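Endoglucanase (Clostridium thermocellum, PDB 2E4T) hydrolyses internal beta-1,4-glucosidic bonds of cellulose and probably xyloglucan, this chain being the family 44 catalytic part of a larger multidomain enzyme. Local coordinates at residues Thr316-Thr321 with Ser427-Ser432. Residues are numbered along the deposited sequence; the frame is centred on the assembly and turned at random.
Sequences TLWDPT and SDIEVS
Asp319 OD1 is gripped twice by Thr321, and the carboxylate so held meets the end of Ile429 from the facing loop. The backbone N of Thr321 lies 2.9 Å from Asp319 OD1 and reaches it from above the carboxylate plane, which makes an Asx turn. Thr321 OG1 donates to Asp319 OD1 at 2.7 Å, on the syn side and from the same face of that plane. The other oxygen, Asp319 OD2, forms a salt bridge with Arg315. It also has the closest approach across the contact, 3.2 Å to Ile429 CD1. This is a touch between an oxygen and a methyl group, not a hydrogen bond.

Ile429 reaches toward the other loop, its side chain and that of Asp319 coming from opposite directions. Its CG1 lies between its backbone N and carbonyl carbon (chi1 69°), with CD1 fully extended beyond it (chi2 179°). Its CD1 also lies 4.0 Å from Trp318 CH2, at the far end of the indole, and 4.1 Å from Thr321 OG1. The methyl approaches the indole obliquely. Asp319 CB sits over the centre of one indole face, 3.5 Å above the plane. The Trp318 ring also meets that of Tyr384, with the planes nearly parallel.

On the other side, Asp428 OD1 accepts from the backbone N of Glu430 and from that of Val431, 3.0 Å away. These two bonds, an Asx turn and an Asx motif, close the backbone around Ile429. Asp428 OD2 pairs with Lys8.

The contact joins the loop between helices 304-312 and 327-331 of the TIM-like barrel domain to the turn between strands 420-426 and 432-439 of the beta domain. It lies away from both metal sites. Both Asp319 oxygens are already engaged by Thr321 and Arg315 of their own loop, and no hydrogen bond links the two segments. They therefore meet here through van der Waals contact of Ile429 CD1 alone.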
ATOM      1  N   THR A 316      -6.597   6.666 -13.588  1.00  5.28           N
ATOM      2  CA  THR A 316      -5.180   6.853 -13.947  1.00  5.48           C
ATOM      3  C   THR A 316      -4.344   5.609 -13.633  1.00  5.23           C
ATOM      4  O   THR A 316      -3.273   5.414 -14.199  1.00  5.86           O
ATOM      5  CB  THR A 316      -4.636   8.093 -13.210  1.00  5.28           C
ATOM      6  OG1 THR A 316      -5.433   9.183 -13.655  1.00  6.55           O
ATOM      7  CG2 THR A 316      -3.170   8.318 -13.428  1.00  6.39           C
ATOM      8  N   LEU A 317      -4.841   4.776 -12.692  1.00  5.41           N
ATOM      9  CA  LEU A 317      -4.138   3.551 -12.373  1.00  5.55           C
ATOM     10  C   LEU A 317      -4.093   2.558 -13.552  1.00  5.73           C
ATOM     11  O   LEU A 317      -3.134   1.792 -13.650  1.00  6.33           O
ATOM     12  CB  LEU A 317      -4.765   2.855 -11.166  1.00  5.59           C
ATOM     13  CG  LEU A 317      -4.693   3.646  -9.861  1.00  5.56           C
ATOM     14  CD1 LEU A 317      -5.534   2.963  -8.768  1.00  6.91           C
ATOM     15  CD2 LEU A 317      -3.248   3.794  -9.370  1.00  6.90           C
ATOM     16  N   TRP A 318      -5.168   2.508 -14.385  1.00  5.73           N
ATOM     17  CA  TRP A 318      -5.323   1.399 -15.310  1.00  6.01           C
ATOM     18  C   TRP A 318      -5.779   1.781 -16.713  1.00  6.17           C
ATOM     19  O   TRP A 318      -5.580   0.958 -17.633  1.00  7.24           O
ATOM     20  CB  TRP A 318      -6.312   0.336 -14.746  1.00  6.12           C
ATOM     21  CG  TRP A 318      -7.714   0.855 -14.644  1.00  6.36           C
ATOM     22  CD1 TRP A 318      -8.299   1.518 -13.581  1.00  6.26           C
ATOM     23  CD2 TRP A 318      -8.743   0.784 -15.655  1.00  6.42           C
ATOM     24  NE1 TRP A 318      -9.600   1.852 -13.880  1.00  6.48           N
ATOM     25  CE2 TRP A 318      -9.875   1.431 -15.148  1.00  6.51           C
ATOM     26  CE3 TRP A 318      -8.779   0.237 -16.958  1.00  7.46           C
ATOM     27  CZ2 TRP A 318     -11.067   1.544 -15.878  1.00  7.64           C
ATOM     28  CZ3 TRP A 318      -9.952   0.397 -17.693  1.00  8.69           C
ATOM     29  CH2 TRP A 318     -11.079   1.038 -17.158  1.00  8.65           C
ATOM     30  N   ASP A 319      -6.481   2.900 -16.895  1.00  6.40           N
ATOM     31  CA  ASP A 319      -7.273   3.118 -18.108  1.00  6.36           C
ATOM     32  C   ASP A 319      -6.480   3.993 -19.068  1.00  6.70           C
ATOM     33  O   ASP A 319      -6.248   5.190 -18.791  1.00  7.39           O
ATOM     34  CB  ASP A 319      -8.554   3.862 -17.693  1.00  6.82           C
ATOM     35  CG  ASP A 319      -9.446   4.286 -18.815  1.00  7.03           C
ATOM     36  OD1 ASP A 319      -9.172   3.940 -20.013  1.00  7.84           O
ATOM     37  OD2 ASP A 319     -10.425   4.992 -18.524  1.00  8.24           O
ATOM     38  N   PRO A 320      -6.045   3.447 -20.234  1.00  7.52           N
ATOM     39  CA  PRO A 320      -5.263   4.279 -21.148  1.00  8.76           C
ATOM     40  C   PRO A 320      -6.046   5.444 -21.733  1.00  9.25           C
ATOM     41  O   PRO A 320      -5.383   6.412 -22.239  1.00 11.95           O
ATOM     42  CB  PRO A 320      -4.837   3.298 -22.253  1.00 11.16           C
ATOM     43  CG  PRO A 320      -5.840   2.217 -22.223  1.00 12.35           C
ATOM     44  CD  PRO A 320      -6.266   2.088 -20.736  1.00  8.40           C
ATOM     45  N   THR A 321      -7.369   5.429 -21.667  1.00  8.52           N
ATOM     46  CA  THR A 321      -8.125   6.518 -22.250  1.00 10.00           C
ATOM     47  C   THR A 321      -8.286   7.715 -21.312  1.00  9.60           C
ATOM     48  O   THR A 321      -8.822   8.753 -21.738  1.00 12.23           O
ATOM     49  CB  THR A 321      -9.541   6.051 -22.678  1.00 10.91           C
ATOM     50  OG1 THR A 321     -10.379   5.827 -21.531  1.00 11.43           O
ATOM     51  CG2 THR A 321      -9.489   4.785 -23.568  1.00 13.19           C
ATOM     52  N   SER A 427     -20.331  -1.302 -19.770  1.00  8.36           N
ATOM     53  CA  SER A 427     -20.440  -0.509 -20.999  1.00  8.73           C
ATOM     54  C   SER A 427     -20.163   0.971 -20.745  1.00  8.28           C
ATOM     55  O   SER A 427     -20.130   1.747 -21.709  1.00 10.03           O
ATOM     56  CB  SER A 427     -21.828  -0.679 -21.629  1.00  9.18           C
ATOM     57  OG  SER A 427     -22.824  -0.175 -20.773  1.00  8.97           O
ATOM     58  N   ASP A 428     -19.959   1.398 -19.499  1.00  8.05           N
ATOM     59  CA  ASP A 428     -19.717   2.835 -19.240  1.00  7.88           C
ATOM     60  C   ASP A 428     -18.775   2.955 -18.045  1.00  7.52           C
ATOM     61  O   ASP A 428     -19.192   2.931 -16.879  1.00  8.13           O
ATOM     62  CB  ASP A 428     -21.005   3.598 -19.010  1.00  9.03           C
ATOM     63  CG  ASP A 428     -20.766   5.108 -18.884  1.00 10.25           C
ATOM     64  OD1 ASP A 428     -19.645   5.523 -18.517  1.00 10.50           O
ATOM     65  OD2 ASP A 428     -21.718   5.888 -19.146  1.00 13.03           O
ATOM     66  N   ILE A 429     -17.486   3.092 -18.343  1.00  7.73           N
ATOM     67  CA  ILE A 429     -16.455   3.152 -17.325  1.00  7.82           C
ATOM     68  C   ILE A 429     -16.371   4.486 -16.625  1.00  7.82           C
ATOM     69  O   ILE A 429     -15.615   4.591 -15.634  1.00  8.73           O
ATOM     70  CB  ILE A 429     -15.055   2.774 -17.916  1.00  8.69           C
ATOM     71  CG1 ILE A 429     -14.544   3.835 -18.885  1.00 10.33           C
ATOM     72  CG2 ILE A 429     -15.062   1.376 -18.496  1.00 10.66           C
ATOM     73  CD1 ILE A 429     -13.164   3.540 -19.491  1.00 11.79           C
ATOM     74  N   GLU A 430     -17.079   5.504 -17.124  1.00  8.41           N
ATOM     75  CA  GLU A 430     -17.116   6.808 -16.478  1.00  8.24           C
ATOM     76  C   GLU A 430     -18.176   6.845 -15.367  1.00  7.71           C
ATOM     77  O   GLU A 430     -17.912   7.284 -14.256  1.00  9.32           O
ATOM     78  CB  GLU A 430     -17.395   7.877 -17.521  1.00  9.69           C
ATOM     79  CG  GLU A 430     -17.336   9.256 -16.935  1.00 12.89           C
ATOM     80  CD  GLU A 430     -17.747  10.312 -17.921  1.00 19.63           C
ATOM     81  OE1 GLU A 430     -18.670  10.070 -18.749  1.00 25.69           O
ATOM     82  OE2 GLU A 430     -17.135  11.397 -17.898  1.00 27.63           O
ATOM     83  N   VAL A 431     -19.376   6.304 -15.638  1.00  7.07           N
ATOM     84  CA  VAL A 431     -20.430   6.366 -14.660  1.00  7.31           C
ATOM     85  C   VAL A 431     -20.378   5.226 -13.669  1.00  6.12           C
ATOM     86  O   VAL A 431     -21.055   5.299 -12.628  1.00  7.70           O
ATOM     87  CB  VAL A 431     -21.841   6.414 -15.344  1.00  7.83           C
ATOM     88  CG1 VAL A 431     -22.272   5.027 -15.793  1.00  8.72           C
ATOM     89  CG2 VAL A 431     -22.859   7.019 -14.444  1.00  9.92           C
ATOM     90  N   SER A 432     -19.617   4.170 -13.961  1.00  6.56           N
ATOM     91  CA  SER A 432     -19.639   2.984 -13.127  1.00  6.49           C
ATOM     92  C   SER A 432     -18.327   2.289 -13.104  1.00  6.05           C
ATOM     93  O   SER A 432     -17.479   2.491 -13.975  1.00  6.75           O
ATOM     94  CB  SER A 432     -20.738   2.016 -13.610  1.00  7.20           C
ATOM     95  OG  SER A 432     -20.404   1.405 -14.861  1.00  8.15           O
TER